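Local atomic coordinates of monalysin (Pseudomonas entomophila, PDB entry 4MKO), a protein that forms beta-barrel pores in host membranes, lysing cells and contributing to intestinal damage and lethality when the bacterium infects Drosophila. Residues 93-98 with 178-183; 18-23 with 184-189; 161-166 with 203-208; 52-57 with 102-107. All blocks are in the same frame, centred on the assembly; numbering follows the deposited sequence. Where two conformers were deposited one is given.

Contact 1: 93-98 with 178-183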
loop_
_atom_site.group_PDB
_atom_site.type_symbol
_atom_site.label_atom_id
_atom_site.label_comp_id
_atom_site.label_asym_id
_atom_site.label_seq_id
_atom_site.Cartn_x
_atom_site.Cartn_y
_atom_site.Cartn_z
ATOM N N ALA A 93 -12.085 5.137 -12.690
ATOM C CA ALA A 93 -11.857 4.613 -14.034
ATOM C C ALA A 93 -11.539 3.128 -14.021
ATOM O O ALA A 93 -11.174 2.578 -12.972
ATOM C CB ALA A 93 -10.711 5.373 -14.688
ATOM N N LYS A 94 -11.627 2.482 -15.201
ATOM C CA LYS A 94 -11.237 1.084 -15.368
ATOM C C LYS A 94 -9.723 1.054 -15.045
ATOM O O LYS A 94 -8.984 1.943 -15.471
ATOM C CB LYS A 94 -11.523 0.627 -16.815
ATOM C CG LYS A 94 -11.368 -0.863 -17.057
ATOM C CD LYS A 94 -11.740 -1.208 -18.495
ATOM C CE LYS A 94 -11.263 -2.580 -18.908
ATOM N NZ LYS A 94 -11.579 -2.865 -20.334
ATOM N N TYR A 95 -9.291 0.097 -14.210
ATOM C CA TYR A 95 -7.900 0.041 -13.760
ATOM C C TYR A 95 -7.437 -1.403 -13.616
ATOM O O TYR A 95 -8.123 -2.200 -12.967
ATOM C CB TYR A 95 -7.768 0.744 -12.384
ATOM C CG TYR A 95 -6.342 0.879 -11.880
ATOM C CD1 TYR A 95 -5.532 1.937 -12.292
ATOM C CD2 TYR A 95 -5.813 -0.031 -10.964
ATOM C CE1 TYR A 95 -4.217 2.062 -11.839
ATOM C CE2 TYR A 95 -4.500 0.084 -10.505
ATOM C CZ TYR A 95 -3.701 1.127 -10.949
ATOM O OH TYR A 95 -2.400 1.238 -10.494
ATOM N N SER A 96 -6.260 -1.715 -14.181
ATOM C CA SER A 96 -5.664 -3.052 -14.064
ATOM C C SER A 96 -4.179 -3.029 -14.337
ATOM O O SER A 96 -3.688 -2.171 -15.076
ATOM C CB SER A 96 -6.371 -4.062 -14.973
ATOM O OG SER A 96 -6.151 -3.755 -16.336
ATOM N N VAL A 97 -3.456 -3.979 -13.728
ATOM C CA VAL A 97 -2.021 -4.123 -13.928
ATOM C C VAL A 97 -1.683 -5.605 -14.059
ATOM O O VAL A 97 -2.259 -6.435 -13.345
ATOM C CB VAL A 97 -1.133 -3.379 -12.883
ATOM C CG1 VAL A 97 -1.298 -3.947 -11.483
ATOM C CG2 VAL A 97 0.335 -3.366 -13.303
ATOM N N GLY A 98 -0.747 -5.899 -14.962
ATOM C CA GLY A 98 -0.254 -7.249 -15.195
ATOM C C GLY A 98 0.556 -7.735 -14.013
ATOM O O GLY A 98 1.176 -6.936 -13.304
ATOM N N TYR A 178 -0.388 9.204 -8.833
ATOM C CA TYR A 178 -1.419 8.706 -7.929
ATOM C C TYR A 178 -0.825 7.589 -7.060
ATOM O O TYR A 178 0.289 7.118 -7.336
ATOM C CB TYR A 178 -2.660 8.195 -8.731
ATOM C CG TYR A 178 -2.351 6.940 -9.520
ATOM C CD1 TYR A 178 -1.700 7.008 -10.754
ATOM C CD2 TYR A 178 -2.620 5.676 -8.991
ATOM C CE1 TYR A 178 -1.380 5.854 -11.468
ATOM C CE2 TYR A 178 -2.273 4.515 -9.682
ATOM C CZ TYR A 178 -1.671 4.610 -10.929
ATOM O OH TYR A 178 -1.276 3.467 -11.590
ATOM N N LEU A 179 -1.568 7.160 -6.025
ATOM C CA LEU A 179 -1.136 6.032 -5.205
ATOM C C LEU A 179 -2.087 4.863 -5.398
ATOM O O LEU A 179 -3.276 5.068 -5.617
ATOM C CB LEU A 179 -1.121 6.373 -3.696
ATOM C CG LEU A 179 -0.377 7.632 -3.232
ATOM C CD1 LEU A 179 -0.448 7.745 -1.692
ATOM C CD2 LEU A 179 1.088 7.621 -3.677
ATOM N N SER A 180 -1.573 3.633 -5.222
ATOM C CA SER A 180 -2.398 2.436 -5.192
ATOM C C SER A 180 -2.006 1.640 -3.969
ATOM O O SER A 180 -0.963 1.901 -3.362
ATOM C CB SER A 180 -2.240 1.594 -6.451
ATOM O OG SER A 180 -1.064 0.815 -6.433
ATOM N N ALA A 181 -2.812 0.644 -3.630
ATOM C CA ALA A 181 -2.534 -0.155 -2.441
ATOM C C ALA A 181 -3.000 -1.593 -2.633
ATOM O O ALA A 181 -4.047 -1.835 -3.233
ATOM C CB ALA A 181 -3.215 0.464 -1.235
ATOM N N ILE A 182 -2.189 -2.532 -2.153
ATOM C CA ILE A 182 -2.456 -3.972 -2.179
ATOM C C ILE A 182 -2.211 -4.477 -0.756
ATOM O O ILE A 182 -1.577 -3.779 0.048
ATOM C CB ILE A 182 -1.579 -4.733 -3.236
ATOM C CG1 ILE A 182 -0.069 -4.795 -2.830
ATOM C CG2 ILE A 182 -1.766 -4.159 -4.671
ATOM C CD1 ILE A 182 0.851 -5.648 -3.705
ATOM N N THR A 183 -2.680 -5.684 -0.441
ATOM C CA THR A 183 -2.395 -6.241 0.882
ATOM C C THR A 183 -1.252 -7.227 0.820
ATOM O O THR A 183 -0.926 -7.766 -0.246
ATOM C CB THR A 183 -3.611 -6.988 1.443
ATOM O OG1 THR A 183 -4.168 -7.796 0.402
ATOM C CG2 THR A 183 -4.657 -6.062 2.057
HETATM O O HOH W 1 -1.593 -0.719 -8.759
#

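Contact 2: 18-23 with 184-189. With ACT (acetate ion), chain J.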
loop_
_atom_site.group_PDB
_atom_site.type_symbol
_atom_site.label_atom_id
_atom_site.label_comp_id
_atom_site.label_asym_id
_atom_site.label_seq_id
_atom_site.Cartn_x
_atom_site.Cartn_y
_atom_site.Cartn_z
ATOM N N GLY A 18 10.707 -5.824 11.815
ATOM C CA GLY A 18 11.390 -5.209 12.957
ATOM C C GLY A 18 10.510 -4.137 13.580
ATOM O O GLY A 18 10.315 -4.091 14.799
ATOM N N TYR A 19 9.897 -3.317 12.720
ATOM C CA TYR A 19 8.978 -2.259 13.139
ATOM C C TYR A 19 7.746 -2.840 13.853
ATOM O O TYR A 19 7.394 -2.394 14.955
ATOM C CB TYR A 19 8.577 -1.427 11.898
ATOM C CG TYR A 19 7.510 -0.386 12.156
ATOM C CD1 TYR A 19 7.812 0.801 12.812
ATOM C CD2 TYR A 19 6.199 -0.587 11.736
ATOM C CE1 TYR A 19 6.838 1.776 13.027
ATOM C CE2 TYR A 19 5.207 0.359 11.984
ATOM C CZ TYR A 19 5.531 1.539 12.629
ATOM O OH TYR A 19 4.544 2.459 12.882
ATOM N N LEU A 20 7.104 -3.848 13.245
ATOM C CA LEU A 20 5.888 -4.425 13.813
ATOM C C LEU A 20 6.116 -5.287 15.040
ATOM O O LEU A 20 5.181 -5.426 15.836
ATOM C CB LEU A 20 5.092 -5.214 12.767
ATOM C CG LEU A 20 4.529 -4.421 11.571
ATOM C CD1 LEU A 20 3.961 -5.373 10.534
ATOM C CD2 LEU A 20 3.452 -3.436 12.023
ATOM N N LEU A 21 7.328 -5.883 15.182
ATOM C CA LEU A 21 7.647 -6.777 16.313
ATOM C C LEU A 21 8.170 -6.020 17.519
ATOM O O LEU A 21 8.455 -6.628 18.559
ATOM C CB LEU A 21 8.606 -7.888 15.910
ATOM C CG LEU A 21 8.042 -8.936 14.924
ATOM C CD1 LEU A 21 9.139 -9.793 14.406
ATOM C CD2 LEU A 21 6.938 -9.760 15.558
ATOM N N ASP A 22 8.242 -4.685 17.388
ATOM C CA ASP A 22 8.629 -3.802 18.476
ATOM C C ASP A 22 7.322 -3.365 19.135
ATOM O O ASP A 22 6.621 -2.472 18.634
ATOM C CB ASP A 22 9.441 -2.605 17.945
ATOM C CG ASP A 22 9.642 -1.489 18.961
ATOM O OD1 ASP A 22 9.525 -1.761 20.169
ATOM O OD2 ASP A 22 9.910 -0.359 18.544
ATOM N N TYR A 23 6.956 -4.059 20.212
ATOM C CA TYR A 23 5.729 -3.805 20.938
ATOM C C TYR A 23 5.883 -2.779 22.038
ATOM O O TYR A 23 4.960 -2.626 22.835
ATOM C CB TYR A 23 5.115 -5.104 21.486
ATOM C CG TYR A 23 4.673 -6.078 20.422
ATOM C CD1 TYR A 23 3.528 -5.841 19.660
ATOM C CD2 TYR A 23 5.384 -7.249 20.184
ATOM C CE1 TYR A 23 3.127 -6.728 18.659
ATOM C CE2 TYR A 23 4.972 -8.159 19.209
ATOM C CZ TYR A 23 3.854 -7.884 18.438
ATOM O OH TYR A 23 3.429 -8.787 17.494
ATOM N N GLN A 184 -0.674 -7.491 1.995
ATOM C CA GLN A 184 0.353 -8.512 2.224
ATOM C C GLN A 184 -0.317 -9.586 3.093
ATOM O O GLN A 184 -1.216 -9.265 3.870
ATOM C CB GLN A 184 1.549 -7.906 2.983
ATOM C CG GLN A 184 2.765 -8.818 3.065
ATOM C CD GLN A 184 3.935 -8.132 3.710
ATOM O OE1 GLN A 184 3.816 -7.470 4.749
ATOM N NE2 GLN A 184 5.099 -8.309 3.132
ATOM N N ARG A 185 0.142 -10.842 2.992
ATOM C CA ARG A 185 -0.375 -11.957 3.799
ATOM C C ARG A 185 0.235 -11.870 5.215
ATOM O O ARG A 185 0.996 -12.744 5.646
ATOM C CB ARG A 185 -0.080 -13.302 3.118
ATOM C CG ARG A 185 -0.913 -14.432 3.734
ATOM C CD ARG A 185 -0.996 -15.674 2.866
ATOM N NE ARG A 185 0.313 -16.228 2.547
ATOM C CZ ARG A 185 0.921 -17.181 3.240
ATOM N NH1 ARG A 185 0.355 -17.679 4.332
ATOM N NH2 ARG A 185 2.109 -17.634 2.854
ATOM N N LYS A 186 -0.111 -10.779 5.920
ATOM C CA LYS A 186 0.385 -10.475 7.252
ATOM C C LYS A 186 -0.693 -9.730 8.027
ATOM O O LYS A 186 -1.279 -8.764 7.518
ATOM C CB LYS A 186 1.645 -9.619 7.108
ATOM C CG LYS A 186 2.515 -9.536 8.328
ATOM C CD LYS A 186 3.882 -8.947 7.998
ATOM C CE LYS A 186 4.786 -9.907 7.256
ATOM N NZ LYS A 186 6.148 -9.343 7.087
ATOM N N ARG A 187 -0.966 -10.193 9.237
ATOM C CA ARG A 187 -1.960 -9.572 10.099
ATOM C C ARG A 187 -1.394 -9.454 11.512
ATOM O O ARG A 187 -0.608 -10.299 11.939
ATOM C CB ARG A 187 -3.292 -10.352 10.073
ATOM C CG ARG A 187 -3.249 -11.732 10.747
ATOM C CD ARG A 187 -3.634 -11.684 12.215
ATOM N NE ARG A 187 -3.482 -12.998 12.851
ATOM C CZ ARG A 187 -2.367 -13.466 13.407
ATOM N NH1 ARG A 187 -1.250 -12.745 13.388
ATOM N NH2 ARG A 187 -2.354 -14.672 13.967
ATOM N N VAL A 188 -1.836 -8.431 12.232
ATOM C CA VAL A 188 -1.392 -8.123 13.582
ATOM C C VAL A 188 -2.603 -8.188 14.493
ATOM O O VAL A 188 -3.655 -7.675 14.133
ATOM C CB VAL A 188 -0.756 -6.697 13.610
ATOM C CG1 VAL A 188 -0.320 -6.288 15.021
ATOM C CG2 VAL A 188 0.426 -6.594 12.634
ATOM N N ILE A 189 -2.429 -8.752 15.695
ATOM C CA ILE A 189 -3.468 -8.768 16.736
ATOM C C ILE A 189 -2.862 -8.097 17.957
ATOM O O ILE A 189 -1.802 -8.516 18.413
ATOM C CB ILE A 189 -4.029 -10.191 17.063
ATOM C CG1 ILE A 189 -4.541 -10.926 15.795
ATOM C CG2 ILE A 189 -5.158 -10.066 18.102
ATOM C CD1 ILE A 189 -4.947 -12.389 16.044
HETATM C C ACT J . 7.805 -12.063 4.845
HETATM O O ACT J . 7.584 -10.965 5.388
HETATM O OXT ACT J . 8.281 -12.220 3.684
HETATM C CH3 ACT J . 7.474 -13.313 5.669
#

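Contact 3: 161-166 with 203-208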
loop_
_atom_site.group_PDB
_atom_site.type_symbol
_atom_site.label_atom_id
_atom_site.label_comp_id
_atom_site.label_asym_id
_atom_site.label_seq_id
_atom_site.Cartn_x
_atom_site.Cartn_y
_atom_site.Cartn_z
ATOM N N ALA A 161 -9.528 10.022 -12.776
ATOM C CA ALA A 161 -9.500 8.568 -12.593
ATOM C C ALA A 161 -9.409 8.165 -11.111
ATOM O O ALA A 161 -10.013 7.168 -10.724
ATOM C CB ALA A 161 -8.330 7.974 -13.367
ATOM N N PHE A 162 -8.661 8.942 -10.284
ATOM C CA PHE A 162 -8.420 8.591 -8.884
ATOM C C PHE A 162 -8.999 9.591 -7.871
ATOM O O PHE A 162 -9.209 10.763 -8.198
ATOM C CB PHE A 162 -6.906 8.367 -8.660
ATOM C CG PHE A 162 -6.307 7.336 -9.598
ATOM C CD1 PHE A 162 -6.422 5.971 -9.326
ATOM C CD2 PHE A 162 -5.698 7.725 -10.786
ATOM C CE1 PHE A 162 -5.895 5.018 -10.209
ATOM C CE2 PHE A 162 -5.168 6.773 -11.667
ATOM C CZ PHE A 162 -5.282 5.426 -11.379
ATOM N N ALA A 163 -9.242 9.119 -6.629
ATOM C CA ALA A 163 -9.762 9.939 -5.530
ATOM C C ALA A 163 -8.787 11.110 -5.228
ATOM O O ALA A 163 -9.227 12.224 -4.948
ATOM C CB ALA A 163 -9.952 9.077 -4.282
ATOM N N TYR A 164 -7.474 10.838 -5.332
ATOM C CA TYR A 164 -6.388 11.796 -5.103
ATOM C C TYR A 164 -5.348 11.597 -6.184
ATOM O O TYR A 164 -4.888 10.474 -6.415
ATOM C CB TYR A 164 -5.742 11.569 -3.717
ATOM C CG TYR A 164 -6.659 11.896 -2.559
ATOM C CD1 TYR A 164 -6.742 13.189 -2.055
ATOM C CD2 TYR A 164 -7.444 10.910 -1.963
ATOM C CE1 TYR A 164 -7.583 13.497 -0.988
ATOM C CE2 TYR A 164 -8.299 11.210 -0.901
ATOM C CZ TYR A 164 -8.367 12.506 -0.420
ATOM O OH TYR A 164 -9.229 12.826 0.609
ATOM N N SER A 165 -4.968 12.686 -6.850
ATOM C CA SER A 165 -3.954 12.611 -7.885
ATOM C C SER A 165 -3.371 13.992 -8.147
ATOM O O SER A 165 -3.903 15.006 -7.674
ATOM C CB SER A 165 -4.544 12.041 -9.183
ATOM O OG SER A 165 -5.531 12.903 -9.731
ATOM N N LYS A 166 -2.247 14.013 -8.851
ATOM C CA LYS A 166 -1.581 15.239 -9.314
ATOM C C LYS A 166 -1.152 15.038 -10.747
ATOM O O LYS A 166 -0.654 13.970 -11.088
ATOM C CB LYS A 166 -0.346 15.573 -8.466
ATOM C CG LYS A 166 -0.685 15.865 -7.007
ATOM C CD LYS A 166 0.525 16.228 -6.159
ATOM C CE LYS A 166 0.071 16.800 -4.831
ATOM N NZ LYS A 166 1.211 17.137 -3.931
ATOM N N THR A 203 -6.765 9.177 4.505
ATOM C CA THR A 203 -5.716 9.822 5.296
ATOM C C THR A 203 -4.332 9.578 4.673
ATOM O O THR A 203 -3.546 10.520 4.544
ATOM C CB THR A 203 -5.782 9.381 6.768
ATOM O OG1 THR A 203 -7.081 9.688 7.271
ATOM C CG2 THR A 203 -4.715 10.061 7.640
ATOM N N VAL A 204 -4.027 8.319 4.313
ATOM C CA VAL A 204 -2.732 7.972 3.717
ATOM C C VAL A 204 -2.509 8.732 2.409
ATOM O O VAL A 204 -1.425 9.258 2.220
ATOM C CB VAL A 204 -2.537 6.430 3.582
ATOM C CG1 VAL A 204 -1.287 6.077 2.767
ATOM C CG2 VAL A 204 -2.446 5.791 4.971
ATOM N N GLN A 205 -3.505 8.765 1.498
ATOM C CA GLN A 205 -3.337 9.476 0.219
ATOM C C GLN A 205 -3.154 10.960 0.436
ATOM O O GLN A 205 -2.260 11.535 -0.184
ATOM C CB GLN A 205 -4.527 9.257 -0.711
ATOM C CG GLN A 205 -4.627 7.839 -1.250
ATOM C CD GLN A 205 -5.941 7.714 -1.971
ATOM O OE1 GLN A 205 -6.007 7.820 -3.202
ATOM N NE2 GLN A 205 -7.006 7.493 -1.207
ATOM N N ARG A 206 -3.977 11.576 1.328
ATOM C CA ARG A 206 -3.873 13.009 1.605
ATOM C C ARG A 206 -2.461 13.348 2.109
ATOM O O ARG A 206 -1.819 14.249 1.567
ATOM C CB ARG A 206 -4.938 13.454 2.627
ATOM C CG ARG A 206 -5.059 14.976 2.803
ATOM C CD ARG A 206 -5.707 15.392 4.128
ATOM N NE ARG A 206 -6.876 14.579 4.477
ATOM C CZ ARG A 206 -6.950 13.781 5.538
ATOM N NH1 ARG A 206 -5.938 13.705 6.394
ATOM N NH2 ARG A 206 -8.043 13.064 5.762
ATOM N N ASN A 207 -1.967 12.603 3.096
ATOM C CA ASN A 207 -0.662 12.863 3.693
ATOM C C ASN A 207 0.529 12.502 2.828
ATOM O O ASN A 207 1.447 13.316 2.694
ATOM C CB ASN A 207 -0.562 12.191 5.041
ATOM C CG ASN A 207 -1.306 12.951 6.113
ATOM O OD1 ASN A 207 -0.728 13.783 6.822
ATOM N ND2 ASN A 207 -2.581 12.650 6.290
ATOM N N VAL A 208 0.530 11.303 2.255
ATOM C CA VAL A 208 1.660 10.839 1.453
ATOM C C VAL A 208 1.770 11.589 0.109
ATOM O O VAL A 208 2.840 12.082 -0.221
ATOM C CB VAL A 208 1.632 9.287 1.275
ATOM C CG1 VAL A 208 2.640 8.802 0.220
ATOM C CG2 VAL A 208 1.852 8.577 2.603
HETATM O O HOH W 2 -3.721 8.584 -4.852
#

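Contact 4: 52-57 with 102-107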
loop_
_atom_site.group_PDB
_atom_site.type_symbol
_atom_site.label_atom_id
_atom_site.label_comp_id
_atom_site.label_asym_id
_atom_site.label_seq_id
_atom_site.Cartn_x
_atom_site.Cartn_y
_atom_site.Cartn_z
ATOM N N THR A 52 6.646 3.007 -11.111
ATOM C CA THR A 52 6.023 2.610 -9.845
ATOM C C THR A 52 7.084 2.385 -8.801
ATOM O O THR A 52 8.106 1.789 -9.106
ATOM C CB THR A 52 5.205 1.303 -10.044
ATOM O OG1 THR A 52 4.118 1.568 -10.915
ATOM C CG2 THR A 52 4.667 0.715 -8.724
ATOM N N ARG A 53 6.831 2.804 -7.548
ATOM C CA ARG A 53 7.739 2.466 -6.454
ATOM C C ARG A 53 6.919 2.290 -5.183
ATOM O O ARG A 53 5.900 2.970 -5.035
ATOM C CB ARG A 53 8.865 3.513 -6.255
ATOM C CG ARG A 53 8.374 4.923 -5.894
ATOM C CD ARG A 53 9.455 5.693 -5.123
ATOM N NE ARG A 53 9.648 5.111 -3.788
ATOM C CZ ARG A 53 10.651 5.399 -2.958
ATOM N NH1 ARG A 53 11.588 6.282 -3.309
ATOM N NH2 ARG A 53 10.727 4.808 -1.777
ATOM N N PRO A 54 7.351 1.417 -4.244
ATOM C CA PRO A 54 6.637 1.346 -2.952
ATOM C C PRO A 54 6.940 2.624 -2.190
ATOM O O PRO A 54 8.053 3.150 -2.311
ATOM C CB PRO A 54 7.286 0.135 -2.223
ATOM C CG PRO A 54 8.250 -0.490 -3.207
ATOM C CD PRO A 54 8.565 0.567 -4.244
ATOM N N VAL A 55 5.984 3.122 -1.387
ATOM C CA VAL A 55 6.248 4.348 -0.615
ATOM C C VAL A 55 5.850 4.249 0.853
ATOM O O VAL A 55 6.350 5.028 1.670
ATOM C CB VAL A 55 5.624 5.622 -1.259
ATOM C CG1 VAL A 55 6.361 6.014 -2.551
ATOM C CG2 VAL A 55 4.104 5.472 -1.496
ATOM N N PHE A 56 4.868 3.391 1.164
ATOM C CA PHE A 56 4.367 3.345 2.538
ATOM C C PHE A 56 3.782 1.987 2.843
ATOM O O PHE A 56 3.435 1.234 1.939
ATOM C CB PHE A 56 3.286 4.444 2.696
ATOM C CG PHE A 56 3.123 4.962 4.114
ATOM C CD1 PHE A 56 4.008 5.902 4.633
ATOM C CD2 PHE A 56 2.066 4.540 4.910
ATOM C CE1 PHE A 56 3.868 6.373 5.942
ATOM C CE2 PHE A 56 1.912 5.028 6.212
ATOM C CZ PHE A 56 2.819 5.934 6.721
ATOM N N ALA A 57 3.688 1.662 4.119
ATOM C CA ALA A 57 3.042 0.411 4.532
ATOM C C ALA A 57 2.298 0.735 5.787
ATOM O O ALA A 57 2.838 1.443 6.641
ATOM C CB ALA A 57 4.065 -0.680 4.779
ATOM N N ASP A 102 5.175 -7.167 -10.162
ATOM C CA ASP A 102 5.708 -7.666 -8.897
ATOM C C ASP A 102 7.230 -7.623 -8.794
ATOM O O ASP A 102 7.744 -7.677 -7.681
ATOM C CB ASP A 102 5.164 -9.049 -8.541
ATOM C CG ASP A 102 5.160 -9.268 -7.031
ATOM O OD1 ASP A 102 4.615 -8.411 -6.308
ATOM O OD2 ASP A 102 5.714 -10.287 -6.580
ATOM N N ILE A 103 7.966 -7.401 -9.913
ATOM C CA ILE A 103 9.426 -7.185 -9.838
ATOM C C ILE A 103 9.727 -5.983 -8.903
ATOM O O ILE A 103 10.828 -5.910 -8.362
ATOM C CB ILE A 103 10.122 -6.997 -11.216
ATOM C CG1 ILE A 103 9.655 -5.699 -11.932
ATOM C CG2 ILE A 103 9.966 -8.247 -12.095
ATOM C CD1 ILE A 103 10.658 -5.155 -12.918
ATOM N N VAL A 104 8.758 -5.055 -8.720
ATOM C CA VAL A 104 8.948 -3.903 -7.823
ATOM C C VAL A 104 9.125 -4.403 -6.374
ATOM O O VAL A 104 9.947 -3.859 -5.642
ATOM C CB VAL A 104 7.848 -2.804 -7.951
ATOM C CG1 VAL A 104 6.500 -3.256 -7.395
ATOM C CG2 VAL A 104 8.296 -1.485 -7.298
ATOM N N ASN A 105 8.395 -5.466 -6.009
ATOM C CA ASN A 105 8.436 -6.069 -4.674
ATOM C C ASN A 105 9.693 -6.873 -4.484
ATOM O O ASN A 105 10.436 -6.653 -3.522
ATOM C CB ASN A 105 7.156 -6.855 -4.398
ATOM C CG ASN A 105 6.019 -5.936 -4.009
ATOM O OD1 ASN A 105 6.247 -4.853 -3.433
ATOM N ND2 ASN A 105 4.780 -6.349 -4.282
ATOM N N VAL A 106 10.023 -7.704 -5.479
ATOM C CA VAL A 106 11.242 -8.496 -5.430
ATOM C C VAL A 106 12.490 -7.605 -5.279
ATOM O O VAL A 106 13.292 -7.847 -4.377
ATOM C CB VAL A 106 11.336 -9.488 -6.621
ATOM C CG1 VAL A 106 12.661 -10.251 -6.602
ATOM C CG2 VAL A 106 10.144 -10.450 -6.613
ATOM N N GLY A 107 12.578 -6.536 -6.081
ATOM C CA GLY A 107 13.704 -5.621 -6.040
ATOM C C GLY A 107 13.776 -4.811 -4.756
ATOM O O GLY A 107 14.852 -4.349 -4.389
#

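Contact 1: 93-98 with 178-183
The phenol oxygen of Tyr95 is gripped from two directions: its OH lies 2.7 Å from the OH of Tyr178, in a hydrogen bond whose donor could be either tyrosine, and the same Tyr95 OH lies 2.7 Å from a water that sits 2.8 Å from Ser180 OG. Both partners lie at the edge of the Tyr95 ring, in its plane. Reaching from opposite directions, the two tyrosines meet hydroxyl to hydroxyl, with ring planes almost perpendicular (87°) and centroids 5.8 Å apart; the pairing is oblique. Beside the polar bond, Tyr95 CE1 packs at 3.7 Å on Tyr178 CZ. The hydroxyl bond and the water bridge the gap between backbones that are not paired with each other, the nearest alpha carbons, of Tyr95 and Ser180, being 10.5 Å apart. Strand 95-96, in the region inferred to be the pore-forming domain, pairs with strand 29-43, whereas strand 173-191 is a long element of the same mixed sheet in this aerolysin-like fold. With CG anti to the backbone N (chi1 -174°), the Tyr95 ring is directed toward strand 173-191. The Tyr178 ring also stacks with those of Phe162 and His149, while Phe87 meets the Tyr95 ring edge-to-face. Ser180 OG also bonds to His149 NE2, which ties the water-linked serine to strand 136-151.

Contact 2: 18-23 with 184-189
In one of its two modelled conformers, Lys186 brushes Leu20 midway along its chain and ends among charges. Its CB points toward the segment 18-23, and CG stands anti to the backbone N (chi1 -163°), carrying the aliphatic chain outward from strand 173-191. Lys186 CD is the atom that touches the helix end, 4.4 Å from Leu20 CD1. The bend at chi3 (-74°) then turns Lys186 CE aside, to 3.5 Å from the O atom of an acetate, probably from the crystallisation liquor. At the tip, Lys186 NZ donates a hydrogen bond of 2.8 Å to that acetate O and also forms a salt bridge with Asp17 of helix 12-20. Two anionic partners thus hold the ammonium group in this conformer, which would probably favour its charged form. The strand-to-helix packing belongs to the aerolysin-like body: the end of helix 12-20 lies against a strand of the mixed sheet just after the corner at Arg185, the centre of an inverse gamma turn. Two residues further on, Val188 again points toward the helix, and its CG2 comes 4.3 Å from Leu20 CD1, so a single leucine methyl spans both strand residues in a loose apolar contact. Leu59 of strand 46-67 packs against both Leu20 and Val188.

Contact 3: 161-166 with 203-208
Ala163 is the first residue of the segment 161-166 to touch the helix, its CB lying 4.3 Å from Gln205 OE1 at the margin of the contact. Tyr164 follows and carries most of the packing. Its CG is anti to the carbonyl carbon (chi1 -67°), which lays the ring beside the Gln205 side chain, itself extended beyond CG. Ring and amide planes are 76° apart, and Tyr164 CD2 is the point of meeting: it lies 3.6 Å from Gln205 CB and 3.5 Å from Gln205 NE2, so both the aliphatic root and the amide end of the glutamine are touched by one ring atom. On the opposite side of the ring from CD2, Tyr164 CE1 comes 4.5 Å from Arg206 CB. Here a loop leading into strand 165-170 packs on helix 201-211, which follows strand 173-191 in the chain and lies against the mixed sheet of the aerolysin-like fold. Tyr164 OH is hydrogen-bonded to Asp202, and Gln205 NE2 to the backbone O of Trp201, one helical turn earlier. A water lies 2.7 Å from Tyr164 O and 2.9 Å from Gln205 OE1, linking the loop backbone to the amide. Further along the segment, Lys166 sends its NZ to carbonyl oxygens that include those of Leu209 and Met210, near the end of the same helix.

Contact 4: 52-57 with 102-107
One methyl group makes nearly the whole of this buried contact: Val104 CG2 rests against the strand and touches three successive residues of it. Val104 CG2 lies 3.7 Å from Thr52 O, 4.1 Å from Arg53 CA and 3.7 Å from Pro54 CD, meeting backbone as much as side chain. The torsion explains the choice of branch, since CG2 stands anti to the backbone N of Val104 while CG1 takes the place between that N and the carbonyl carbon. The side chains of Pro54 and Val104 run alongside one another pointing opposite ways, the proline ring offering its CD to the methyl. Strand and short helix approach to 8.7 Å between their axes, at a signed angle of -58°.

Polar groups nearby are settled within each segment or with neighbours. Arg53, whose CB points away from the helix, folds back over its own strand and grips Pro54 O side-on with two nitrogens: NE at 2.9 Å and NH2 at 3.2 Å, both with the oxygen in the guanidinium plane. On the helix side, Asn105 ND2 donates to Asp102 OD1 at 2.9 Å, a bond within the segment, and Asn105 OD1 is bonded to Tyr147 OH. Thr52 OG1 is bonded to His149.

Just beyond, a classic beta bulge sets Val55 and Phe56 opposite the single residue Val146. Strand 46-67 is flanked by strands 29-43 and 136-151, Val37 and Tyr147 of which also pack on Val104, while helix 201-211 meets Val55 and Phe56 through Val208.

The four contacts are spread along one elongated aerolysin-like chain and all reach the same mixed sheet. Contacts 1 and 2 use consecutive parts of strand 173-191, yet their centres lie about 24 Å apart, on opposite sides of the chain's centre. The centres of contacts 3 and 4 each lie about 13 Å from that of contact 1; contact 3 touches contact 1 through Phe162 against Tyr178 and Tyr95, and meets contact 4 where Val208 packs on Val55 and Phe56. Along the chain, contacts 1 and 4 are nested within the loop closed by contact 2, while contact 3 crosses both 1 and 2. Segments 93-98 and 102-107, from the inferred pore-forming region, are thereby packed against the body in this monomeric, cleaved form.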